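Local coordinates for phosphoenolpyruvate-protein phosphotransferase (Coxiella burnetii, PDB 3TRC) that probably transfers the phosphoryl group of phosphoenolpyruvate to a histidine of a partner protein, the piece described here being its GAF domain, at residues A19-N22 against L23-L27. Residues are numbered along the deposited sequence; the frame is centred on the assembly and turned at random.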
loop_
_atom_site.group_PDB
_atom_site.type_symbol
_atom_site.label_atom_id
_atom_site.label_comp_id
_atom_site.label_asym_id
_atom_site.label_seq_id
_atom_site.Cartn_x
_atom_site.Cartn_y
_atom_site.Cartn_z
ATOM N N ALA A 19 -8.284 0.727 -7.978
ATOM C CA ALA A 19 -9.173 1.118 -9.074
ATOM C C ALA A 19 -9.814 -0.081 -9.776
ATOM O O ALA A 19 -10.737 0.074 -10.572
ATOM C CB ALA A 19 -8.430 1.986 -10.082
ATOM N N ALA A 20 -9.316 -1.276 -9.483
ATOM C CA ALA A 20 -9.877 -2.488 -10.067
ATOM C C ALA A 20 -11.340 -2.652 -9.667
ATOM O O ALA A 20 -11.709 -2.416 -8.520
ATOM C CB ALA A 20 -9.069 -3.703 -9.643
ATOM N N PRO A 21 -12.180 -3.070 -10.619
ATOM C CA PRO A 21 -13.625 -3.190 -10.390
ATOM C C PRO A 21 -14.044 -4.424 -9.580
ATOM O O PRO A 21 -15.165 -4.461 -9.070
ATOM C CB PRO A 21 -14.196 -3.251 -11.809
ATOM C CG PRO A 21 -13.087 -3.791 -12.643
ATOM C CD PRO A 21 -11.806 -3.332 -12.020
ATOM N N ASN A 22 -13.168 -5.418 -9.468
ATOM C CA ASN A 22 -13.454 -6.598 -8.657
ATOM C C ASN A 22 -12.168 -7.300 -8.247
ATOM O O ASN A 22 -11.084 -6.919 -8.692
ATOM C CB ASN A 22 -14.386 -7.568 -9.392
ATOM C CG ASN A 22 -13.816 -8.028 -10.717
ATOM O OD1 ASN A 22 -12.774 -8.681 -10.760
ATOM N ND2 ASN A 22 -14.503 -7.695 -11.808
ATOM N N LEU A 23 -12.291 -8.316 -7.395
ATOM C CA LEU A 23 -11.124 -9.013 -6.873
ATOM C C LEU A 23 -10.348 -9.712 -7.977
ATOM O O LEU A 23 -9.126 -9.619 -8.030
ATOM C CB LEU A 23 -11.523 -10.039 -5.814
ATOM C CG LEU A 23 -10.340 -10.824 -5.227
ATOM C CD1 LEU A 23 -9.384 -9.898 -4.485
ATOM C CD2 LEU A 23 -10.826 -11.928 -4.317
ATOM N N GLU A 24 -11.057 -10.415 -8.855
ATOM C CA GLU A 24 -10.395 -11.170 -9.912
ATOM C C GLU A 24 -9.506 -10.260 -10.755
ATOM O O GLU A 24 -8.377 -10.617 -11.092
ATOM C CB GLU A 24 -11.418 -11.881 -10.800
ATOM C CG GLU A 24 -10.807 -12.570 -12.005
ATOM C CD GLU A 24 -11.850 -13.041 -13.001
ATOM O OE1 GLU A 24 -13.008 -13.277 -12.590
ATOM O OE2 GLU A 24 -11.513 -13.165 -14.199
ATOM N N GLN A 25 -10.017 -9.080 -11.088
ATOM C CA GLN A 25 -9.245 -8.133 -11.874
ATOM C C GLN A 25 -8.017 -7.645 -11.111
ATOM O O GLN A 25 -6.953 -7.459 -11.700
ATOM C CB GLN A 25 -10.113 -6.954 -12.319
ATOM C CG GLN A 25 -10.899 -7.225 -13.577
ATOM C CD GLN A 25 -9.996 -7.458 -14.774
ATOM O OE1 GLN A 25 -9.848 -8.585 -15.243
ATOM N NE2 GLN A 25 -9.383 -6.391 -15.268
ATOM N N ALA A 26 -8.160 -7.440 -9.805
ATOM C CA ALA A 26 -7.028 -6.987 -9.001
ATOM C C ALA A 26 -5.927 -8.037 -8.980
ATOM O O ALA A 26 -4.750 -7.718 -9.133
ATOM C CB ALA A 26 -7.466 -6.650 -7.587
ATOM N N LEU A 27 -6.318 -9.293 -8.797
ATOM C CA LEU A 27 -5.353 -10.380 -8.731
ATOM C C LEU A 27 -4.643 -10.545 -10.067
ATOM O O LEU A 27 -3.429 -10.731 -10.119
ATOM C CB LEU A 27 -6.048 -11.690 -8.345
ATOM C CG LEU A 27 -6.817 -11.665 -7.021
ATOM C CD1 LEU A 27 -7.379 -13.047 -6.698
ATOM C CD2 LEU A 27 -5.928 -11.167 -5.901
#
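The side-chain amides of Asn22 and Gln25 are turned 77° against each other, so they do not stack: Gln25 CB and CG lie to one side of the Asn22 amide plane, offset beyond its OD1 and ND2 rather than centred on the face, with ND2 4.0 Å from Gln25 CG. This is a helix N-cap, with Asn22 as the capping residue at the start of helix 23-37. Its OD1 accepts from Gln25 N at 2.8 Å. An N-H...O angle of 161° makes the bond fairly straight, although the donor is somewhat tilted from the carbonyl plane. The chi1 of Asn22 (58°) sets CG between its own backbone N and carbonyl carbon, which turns OD1 toward the backbone N-H of Gln25. Glu24 N is also close to OD1, but the angle there is too poor for a hydrogen bond. Asn22 O opens the regular helical pattern by accepting from Ala26 N at 3.2 Å.

Beside the cap, Pro21 CD lies 4.0 Å from Gln25 CB, an apolar contact between two exposed residues. The short loop joins helix 3-19 to helix 23-37 in the GAF domain; from the latter, Leu23 packs on Glu158, Ile159 and Ala162 of helix 142-164, and Leu27 reaches Leu45 and Ile47 on the sheet. In the turn's remaining apolar contact, the methyl of Ala20 meets that of the buried Ala26, CB to CB 3.9 Å.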